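Local coordinates for glutamine synthetase (Helicobacter pylori, PDB 5ZLI), which belongs to the type I-beta class of its enzyme family, twelve subunits that each join a beta-grasp domain to a larger catalytic domain, at residues 30-35 and 376-381; 138-143 and 276-281; 323-328 and 372-377. One frame throughout, in Å; residues are numbered along the deposited sequence.

Contact 1: residues 30-35 and 376-381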
loop_
_atom_site.group_PDB
_atom_site.type_symbol
_atom_site.label_atom_id
_atom_site.label_comp_id
_atom_site.label_asym_id
_atom_site.label_seq_id
_atom_site.Cartn_x
_atom_site.Cartn_y
_atom_site.Cartn_z
ATOM N N ARG B 30 -35.463 30.771 19.926
ATOM C CA ARG B 30 -35.742 29.555 19.187
ATOM C C ARG B 30 -37.223 29.417 18.868
ATOM O O ARG B 30 -38.091 29.836 19.646
ATOM C CB ARG B 30 -35.233 28.364 19.934
ATOM C CG ARG B 30 -33.757 28.418 20.013
ATOM C CD ARG B 30 -33.175 27.068 20.266
ATOM N NE ARG B 30 -31.743 27.213 20.418
ATOM C CZ ARG B 30 -30.966 26.261 20.888
ATOM N NH1 ARG B 30 -31.522 25.117 21.253
ATOM N NH2 ARG B 30 -29.653 26.464 21.004
ATOM N N PHE B 31 -37.495 28.862 17.689
ATOM C CA PHE B 31 -38.843 28.797 17.157
ATOM C C PHE B 31 -38.922 27.606 16.222
ATOM O O PHE B 31 -37.914 27.173 15.667
ATOM C CB PHE B 31 -39.250 30.091 16.433
ATOM C CG PHE B 31 -38.403 30.426 15.229
ATOM C CD1 PHE B 31 -37.181 31.069 15.376
ATOM C CD2 PHE B 31 -38.834 30.112 13.941
ATOM C CE1 PHE B 31 -36.399 31.395 14.254
ATOM C CE2 PHE B 31 -38.044 30.437 12.798
ATOM C CZ PHE B 31 -36.838 31.078 12.955
ATOM N N SER B 32 -40.116 27.052 16.091
ATOM C CA SER B 32 -40.334 25.815 15.367
ATOM C C SER B 32 -41.118 26.118 14.104
ATOM O O SER B 32 -42.220 26.672 14.177
ATOM C CB SER B 32 -41.072 24.812 16.255
ATOM O OG SER B 32 -40.531 24.840 17.578
ATOM N N ASP B 33 -40.545 25.778 12.953
ATOM C CA ASP B 33 -41.289 25.828 11.700
ATOM C C ASP B 33 -42.302 24.691 11.688
ATOM O O ASP B 33 -42.443 23.948 12.660
ATOM C CB ASP B 33 -40.345 25.796 10.484
ATOM C CG ASP B 33 -39.683 24.418 10.221
ATOM O OD1 ASP B 33 -39.502 23.569 11.132
ATOM O OD2 ASP B 33 -39.344 24.189 9.037
ATOM N N ILE B 34 -43.060 24.577 10.593
ATOM C CA ILE B 34 -44.117 23.567 10.519
ATOM C C ILE B 34 -43.544 22.160 10.652
ATOM O O ILE B 34 -44.097 21.324 11.372
ATOM C CB ILE B 34 -44.940 23.738 9.231
ATOM C CG1 ILE B 34 -45.696 25.052 9.276
ATOM C CG2 ILE B 34 -45.951 22.576 9.028
ATOM C CD1 ILE B 34 -46.361 25.351 7.959
ATOM N N LYS B 35 -42.449 21.864 9.935
ATOM C CA LYS B 35 -41.882 20.504 9.889
ATOM C C LYS B 35 -41.463 19.976 11.259
ATOM O O LYS B 35 -41.367 18.755 11.435
ATOM C CB LYS B 35 -40.721 20.446 8.881
ATOM C CG LYS B 35 -39.382 19.710 9.248
ATOM C CD LYS B 35 -38.778 19.143 7.927
ATOM C CE LYS B 35 -37.409 18.490 8.037
ATOM N NZ LYS B 35 -36.371 19.585 7.931
ATOM N N ASN B 376 -44.448 17.059 14.314
ATOM C CA ASN B 376 -44.284 18.303 15.036
ATOM C C ASN B 376 -45.061 18.181 16.331
ATOM O O ASN B 376 -46.301 18.075 16.288
ATOM C CB ASN B 376 -44.775 19.501 14.227
ATOM C CG ASN B 376 -44.434 20.854 14.883
ATOM O OD1 ASN B 376 -44.570 21.044 16.106
ATOM N ND2 ASN B 376 -43.984 21.793 14.064
ATOM N N PRO B 377 -44.387 18.188 17.487
ATOM C CA PRO B 377 -45.092 18.019 18.775
ATOM C C PRO B 377 -46.223 19.022 19.010
ATOM O O PRO B 377 -47.252 18.663 19.603
ATOM C CB PRO B 377 -43.961 18.188 19.804
ATOM C CG PRO B 377 -42.880 18.911 19.064
ATOM C CD PRO B 377 -42.950 18.410 17.664
ATOM N N TYR B 378 -46.070 20.264 18.558
ATOM C CA TYR B 378 -47.146 21.230 18.716
ATOM C C TYR B 378 -48.382 20.788 17.943
ATOM O O TYR B 378 -49.462 20.588 18.521
ATOM C CB TYR B 378 -46.660 22.607 18.279
ATOM C CG TYR B 378 -45.478 23.046 19.088
ATOM C CD1 TYR B 378 -45.644 23.473 20.400
ATOM C CD2 TYR B 378 -44.197 23.042 18.549
ATOM C CE1 TYR B 378 -44.571 23.873 21.169
ATOM C CE2 TYR B 378 -43.121 23.451 19.312
ATOM C CZ TYR B 378 -43.325 23.863 20.626
ATOM O OH TYR B 378 -42.270 24.249 21.382
ATOM N N LEU B 379 -48.213 20.562 16.639
ATOM C CA LEU B 379 -49.323 20.159 15.788
ATOM C C LEU B 379 -49.893 18.831 16.262
ATOM O O LEU B 379 -51.104 18.711 16.455
ATOM C CB LEU B 379 -48.854 20.071 14.324
ATOM C CG LEU B 379 -48.209 21.304 13.625
ATOM C CD1 LEU B 379 -48.037 21.061 12.147
ATOM C CD2 LEU B 379 -48.972 22.606 13.818
ATOM N N ALA B 380 -49.025 17.861 16.560
ATOM C CA ALA B 380 -49.489 16.566 17.055
ATOM C C ALA B 380 -50.356 16.734 18.309
ATOM O O ALA B 380 -51.510 16.271 18.357
ATOM C CB ALA B 380 -48.302 15.638 17.335
ATOM N N PHE B 381 -49.819 17.390 19.344
ATOM C CA PHE B 381 -50.593 17.544 20.572
ATOM C C PHE B 381 -51.866 18.336 20.312
ATOM O O PHE B 381 -52.967 17.910 20.697
ATOM C CB PHE B 381 -49.755 18.219 21.651
ATOM C CG PHE B 381 -48.570 17.432 22.056
ATOM C CD1 PHE B 381 -48.479 16.087 21.749
ATOM C CD2 PHE B 381 -47.532 18.030 22.727
ATOM C CE1 PHE B 381 -47.396 15.368 22.118
ATOM C CE2 PHE B 381 -46.435 17.308 23.096
ATOM C CZ PHE B 381 -46.371 15.976 22.793
#

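Contact 2: residues 138-143 and 276-281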
loop_
_atom_site.group_PDB
_atom_site.type_symbol
_atom_site.label_atom_id
_atom_site.label_comp_id
_atom_site.label_asym_id
_atom_site.label_seq_id
_atom_site.Cartn_x
_atom_site.Cartn_y
_atom_site.Cartn_z
ATOM N N ALA B 138 -44.929 12.691 26.765
ATOM C CA ALA B 138 -44.382 11.947 25.635
ATOM C C ALA B 138 -43.149 11.138 26.041
ATOM O O ALA B 138 -42.304 11.605 26.817
ATOM C CB ALA B 138 -44.013 12.892 24.483
ATOM N N GLU B 139 -43.064 9.910 25.529
ATOM C CA GLU B 139 -41.855 9.098 25.616
ATOM C C GLU B 139 -41.275 9.060 24.205
ATOM O O GLU B 139 -41.806 8.351 23.337
ATOM C CB GLU B 139 -42.177 7.681 26.080
ATOM C CG GLU B 139 -43.115 7.552 27.279
ATOM C CD GLU B 139 -43.661 6.120 27.414
ATOM O OE1 GLU B 139 -43.307 5.274 26.564
ATOM O OE2 GLU B 139 -44.459 5.842 28.341
ATOM N N ASN B 140 -40.174 9.779 23.970
ATOM C CA ASN B 140 -39.550 9.792 22.640
ATOM C C ASN B 140 -38.372 8.829 22.634
ATOM O O ASN B 140 -37.245 9.191 22.978
ATOM C CB ASN B 140 -39.083 11.180 22.224
ATOM C CG ASN B 140 -40.213 12.149 22.047
ATOM O OD1 ASN B 140 -40.766 12.275 20.952
ATOM N ND2 ASN B 140 -40.545 12.875 23.118
ATOM N N GLU B 141 -38.638 7.599 22.204
ATOM C CA GLU B 141 -37.562 6.654 21.925
ATOM C C GLU B 141 -36.680 7.189 20.800
ATOM O O GLU B 141 -37.163 7.829 19.856
ATOM C CB GLU B 141 -38.128 5.270 21.568
ATOM C CG GLU B 141 -39.049 4.688 22.658
ATOM C CD GLU B 141 -39.691 3.325 22.321
ATOM O OE1 GLU B 141 -39.904 3.031 21.125
ATOM O OE2 GLU B 141 -40.069 2.587 23.268
ATOM N N PHE B 142 -35.380 6.914 20.914
ATOM C CA PHE B 142 -34.377 7.416 19.990
ATOM C C PHE B 142 -33.270 6.393 19.821
ATOM O O PHE B 142 -33.307 5.302 20.376
ATOM C CB PHE B 142 -33.780 8.718 20.474
ATOM C CG PHE B 142 -33.103 8.602 21.802
ATOM C CD1 PHE B 142 -31.821 8.114 21.900
ATOM C CD2 PHE B 142 -33.753 9.021 22.947
ATOM C CE1 PHE B 142 -31.203 8.016 23.130
ATOM C CE2 PHE B 142 -33.148 8.949 24.143
ATOM C CZ PHE B 142 -31.858 8.433 24.249
ATOM N N PHE B 143 -32.298 6.757 19.004
ATOM C CA PHE B 143 -31.179 5.903 18.663
ATOM C C PHE B 143 -29.916 6.730 18.728
ATOM O O PHE B 143 -29.896 7.897 18.333
ATOM C CB PHE B 143 -31.285 5.317 17.256
ATOM C CG PHE B 143 -32.204 4.151 17.140
ATOM C CD1 PHE B 143 -31.726 2.853 17.333
ATOM C CD2 PHE B 143 -33.540 4.339 16.825
ATOM C CE1 PHE B 143 -32.569 1.764 17.230
ATOM C CE2 PHE B 143 -34.395 3.255 16.709
ATOM C CZ PHE B 143 -33.914 1.959 16.912
ATOM N N SER B 276 -38.980 3.557 16.575
ATOM C CA SER B 276 -39.041 4.480 17.691
ATOM C C SER B 276 -40.445 5.061 17.761
ATOM O O SER B 276 -41.018 5.437 16.738
ATOM C CB SER B 276 -37.995 5.571 17.545
ATOM O OG SER B 276 -36.707 4.987 17.660
ATOM N N GLY B 277 -41.014 5.089 18.959
ATOM C CA GLY B 277 -42.333 5.654 19.087
ATOM C C GLY B 277 -42.285 6.959 19.834
ATOM O O GLY B 277 -41.273 7.274 20.473
ATOM N N MET B 278 -43.342 7.759 19.708
ATOM C CA MET B 278 -43.628 8.814 20.671
ATOM C C MET B 278 -44.905 8.374 21.375
ATOM O O MET B 278 -46.011 8.752 21.003
ATOM C CB MET B 278 -43.756 10.209 20.027
ATOM C CG MET B 278 -43.900 11.349 21.041
ATOM S SD MET B 278 -44.099 13.002 20.324
ATOM C CE MET B 278 -45.679 12.797 19.493
ATOM N N HIS B 279 -44.737 7.496 22.362
ATOM C CA HIS B 279 -45.818 7.074 23.238
ATOM C C HIS B 279 -46.303 8.280 24.041
ATOM O O HIS B 279 -45.601 8.804 24.914
ATOM C CB HIS B 279 -45.330 5.934 24.128
ATOM C CG HIS B 279 -44.907 4.727 23.355
ATOM N ND1 HIS B 279 -45.431 4.422 22.116
ATOM C CD2 HIS B 279 -43.969 3.785 23.609
ATOM C CE1 HIS B 279 -44.861 3.323 21.655
ATOM N NE2 HIS B 279 -43.965 2.921 22.539
ATOM N N THR B 280 -47.493 8.750 23.701
ATOM C CA THR B 280 -48.053 9.991 24.220
ATOM C C THR B 280 -49.155 9.654 25.220
ATOM O O THR B 280 -50.050 8.858 24.921
ATOM C CB THR B 280 -48.558 10.864 23.056
ATOM O OG1 THR B 280 -48.853 10.028 21.942
ATOM C CG2 THR B 280 -47.494 11.807 22.590
ATOM N N HIS B 281 -49.060 10.220 26.415
ATOM C CA HIS B 281 -50.010 9.988 27.492
ATOM C C HIS B 281 -50.885 11.225 27.686
ATOM O O HIS B 281 -50.357 12.332 27.862
ATOM C CB HIS B 281 -49.272 9.656 28.804
ATOM C CG HIS B 281 -48.554 8.332 28.814
ATOM N ND1 HIS B 281 -48.423 7.573 29.963
ATOM C CD2 HIS B 281 -47.926 7.636 27.833
ATOM C CE1 HIS B 281 -47.753 6.466 29.688
ATOM N NE2 HIS B 281 -47.441 6.478 28.403
#

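Contact 3: residues 323-328 and 372-377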
loop_
_atom_site.group_PDB
_atom_site.type_symbol
_atom_site.label_atom_id
_atom_site.label_comp_id
_atom_site.label_asym_id
_atom_site.label_seq_id
_atom_site.Cartn_x
_atom_site.Cartn_y
_atom_site.Cartn_z
ATOM N N ASN B 323 -47.969 11.134 12.594
ATOM C CA ASN B 323 -47.111 10.228 11.810
ATOM C C ASN B 323 -46.868 10.915 10.467
ATOM O O ASN B 323 -47.395 10.499 9.427
ATOM C CB ASN B 323 -47.774 8.870 11.666
ATOM C CG ASN B 323 -48.049 8.254 13.007
ATOM O OD1 ASN B 323 -49.021 8.616 13.682
ATOM N ND2 ASN B 323 -47.179 7.336 13.428
ATOM N N ALA B 324 -46.012 11.950 10.508
ATOM C CA ALA B 324 -45.981 12.992 9.494
ATOM C C ALA B 324 -44.861 12.799 8.476
ATOM O O ALA B 324 -44.579 13.718 7.691
ATOM C CB ALA B 324 -45.885 14.361 10.170
ATOM N N SER B 325 -44.212 11.638 8.479
ATOM C CA SER B 325 -43.233 11.283 7.464
ATOM C C SER B 325 -43.598 9.928 6.907
ATOM O O SER B 325 -44.259 9.120 7.556
ATOM C CB SER B 325 -41.821 11.204 8.014
ATOM O OG SER B 325 -41.755 10.194 8.985
ATOM N N THR B 326 -43.157 9.676 5.692
ATOM C CA THR B 326 -43.324 8.336 5.176
ATOM C C THR B 326 -42.550 7.316 6.005
ATOM O O THR B 326 -42.906 6.128 6.049
ATOM C CB THR B 326 -42.922 8.352 3.733
ATOM O OG1 THR B 326 -41.693 9.085 3.654
ATOM C CG2 THR B 326 -44.006 9.041 2.958
ATOM N N ASN B 327 -41.482 7.751 6.654
ATOM C CA ASN B 327 -40.749 6.818 7.480
ATOM C C ASN B 327 -41.603 6.347 8.654
ATOM O O ASN B 327 -41.389 5.252 9.189
ATOM C CB ASN B 327 -39.477 7.460 7.985
ATOM C CG ASN B 327 -38.559 6.462 8.529
ATOM O OD1 ASN B 327 -38.245 6.444 9.721
ATOM N ND2 ASN B 327 -38.101 5.585 7.651
ATOM N N SER B 328 -42.566 7.156 9.074
ATOM C CA SER B 328 -43.488 6.710 10.111
ATOM C C SER B 328 -44.148 5.397 9.748
ATOM O O SER B 328 -44.304 4.513 10.594
ATOM C CB SER B 328 -44.538 7.770 10.356
ATOM O OG SER B 328 -43.889 8.937 10.787
ATOM N N ASP B 372 -45.151 9.223 16.529
ATOM C CA ASP B 372 -43.686 9.181 16.530
ATOM C C ASP B 372 -43.103 10.588 16.520
ATOM O O ASP B 372 -43.812 11.592 16.394
ATOM C CB ASP B 372 -43.125 8.393 15.339
ATOM C CG ASP B 372 -43.701 8.838 13.990
ATOM O OD1 ASP B 372 -43.537 10.023 13.635
ATOM O OD2 ASP B 372 -44.291 7.981 13.276
ATOM N N SER B 373 -41.782 10.654 16.665
ATOM C CA SER B 373 -41.127 11.949 16.836
ATOM C C SER B 373 -40.883 12.677 15.523
ATOM O O SER B 373 -40.499 13.851 15.546
ATOM C CB SER B 373 -39.809 11.788 17.591
ATOM O OG SER B 373 -39.999 11.084 18.817
ATOM N N SER B 374 -41.158 12.045 14.385
ATOM C CA SER B 374 -41.171 12.786 13.129
ATOM C C SER B 374 -42.311 13.787 13.102
ATOM O O SER B 374 -42.433 14.568 12.153
ATOM C CB SER B 374 -41.227 11.801 11.941
ATOM O OG SER B 374 -42.330 12.010 11.078
ATOM N N SER B 375 -43.197 13.716 14.076
ATOM C CA SER B 375 -44.295 14.653 14.170
ATOM C C SER B 375 -43.834 15.977 14.767
ATOM O O SER B 375 -42.996 16.015 15.671
ATOM C CB SER B 375 -45.392 14.028 15.027
ATOM O OG SER B 375 -44.864 13.708 16.305
ATOM N N ASN B 376 -44.448 17.059 14.314
ATOM C CA ASN B 376 -44.284 18.303 15.036
ATOM C C ASN B 376 -45.061 18.181 16.331
ATOM O O ASN B 376 -46.301 18.075 16.288
ATOM C CB ASN B 376 -44.775 19.501 14.227
ATOM C CG ASN B 376 -44.434 20.854 14.883
ATOM O OD1 ASN B 376 -44.570 21.044 16.106
ATOM N ND2 ASN B 376 -43.984 21.793 14.064
ATOM N N PRO B 377 -44.387 18.188 17.487
ATOM C CA PRO B 377 -45.092 18.019 18.775
ATOM C C PRO B 377 -46.223 19.022 19.010
ATOM O O PRO B 377 -47.252 18.663 19.603
ATOM C CB PRO B 377 -43.961 18.188 19.804
ATOM C CG PRO B 377 -42.880 18.911 19.064
ATOM C CD PRO B 377 -42.950 18.410 17.664
#

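Contact 1: residues 30-35 and 376-381
The side chain of Asn376 lies across the backbone of Ile34, its amide wedged between the turn after strand 26-32 and the first turn of helix 377-393. With CG anti to the backbone N (chi1 -172°), the amide extends toward 30-35, and ND2 gives a nearly straight hydrogen bond (168°) to Ile34 O at 2.7 Å. The acceptor lies close to the amide plane of Asn376, whereas the donor stands well above the carbonyl plane of Ile34, 57° out of it. At the other end of the same amide, OD1 accepts from Tyr378 N at 3.0 Å, so both branches are held and the rotation of the group is fixed. On one flank Ser32 OG comes to 3.4 Å from Tyr378 CE2, an oblique approach to the ring. On the other, Ile34 CG2 meets Leu379 CD1 at 4.0 Å, and Tyr454 of helix 448-466 packs on both residues. Behind Ser32 and Tyr378 runs helix 238-258, which supplies Gln246 and Ala242 respectively. The arrangement is an asparagine N-cap whose spare N-H is spent on a second chain segment, here joining the beta-grasp domain to a helix of the catalytic domain.

Contact 2: residues 138-143 and 276-281
Glu139 sends its carboxylate out between two imidazoles, OE1 toward His279 and OE2 toward His281. CG sits anti to the carbonyl carbon (chi1 -46°) and the chain runs extended beyond it, which carries OE1 to the edge of the His279 ring, 3.4 Å from CD2, with carboxylate and ring planes almost perpendicular at 82°. OE2 stands 3.0 Å from His281 NE2, a nitrogen with a weak hydrogen bond to Glu367. Beneath these side chains Glu139 N donates to His279 O at 2.8 Å, the return bond being weak. This is an antiparallel hydrogen-bonded pair in the curved sheet of the catalytic domain. Glu230 comes close to the carboxylates of Glu139 and Glu141, and Glu223 to that of Glu141, consistent with the acidic funnel at the active site of this family. At the break in strand 133-145, Glu141 is likewise extended, and its OE1 accepts Gly277 N at 3.2 Å, the donor lying above the carboxylate plane. Gly277 O in turn receives Glu141 N. On the face of Ala138, Asn140, Met278 and Thr280 packing is mixed: Met278 has CG anti to its backbone N (chi1 -174°), alongside Asn140 and 3.8 Å from Ala138 CB, and Asn140 OD1, which touches Met278 CG, is bound to Ser373.

Contact 3: residues 323-328 and 372-377
Asp372 OD2 takes a hydrogen bond from Ser328 OG at 2.7 Å, met on the syn side of the carboxylate and 26° out of its plane. Asn323 ND2 also stands 3.0 Å from Asp372 OD2, crossing with its amide turned 83° against the carboxylate; the firm partner of that amide nitrogen is Phe370 O. The acid reaches both groups because CG lies between its own backbone N and carbonyl carbon (chi1 51°), which swings the carboxylate over toward 323-328. Its other oxygen looks inward: Ser374 N gives Asp372 OD1 a weak bond at 3.2 Å, of the kind that makes an Asx turn. Arg331, further along helix 326-331, packs against both Asp372 and Asn323. The segment 372-375 folds as a type I beta turn, closed by Ser375 N to Asp372 O at 3.2 Å, in the loop that leads from strand 366-368 to helix 377-393 in the catalytic domain. Facing it is the short link between helices 315-322 and 326-331, so the contact ties a turn to a helix junction. Serine hydroxyls do much of the joining. Ser325 OG and Ser374 OG share a hydrogen bond at 2.8 Å in which either could donate. Ser325 OG lies 3.1 Å from Ser328 OG, a bond that is not settled, so the three hydroxyls and the acid cluster as a buried polar group. Beside it Ala324 turns its methyl to the turn, CB lying 4.0 Å from Ser374 O, with Tyr454 of helix 448-466 against the same residue. Across a subunit boundary, Thr478 of a neighbouring subunit packs on Ser325 and Ser374, while Glu474 of that subunit accepts hydrogen bonds from Thr326 and Asn327.

How the contacts relate
Contacts 1 and 3 end on the same piece of chain: the 372-375 turn runs straight into helix 377-393, with Asn376 and Pro377 common to both, and their centres are about 11 Å apart. Contact 2 lies about 11 Å from contact 3 and about 16 Å from contact 1, centre to centre. Its Asn140 OD1 is 2.6 Å from Ser373 OG, a probable hydrogen bond tying the sheet to the turn. Toward contact 1 the bridge is apolar, Phe381 CE1 packing 3.6 Å from Thr280 CG2. These links leave from the face of Asn140, Met278 and Thr280; the carboxylate of Glu139, consistent with the active-site side, belongs to the opposite face. Contact 1 carries the helix on to the beta-grasp domain.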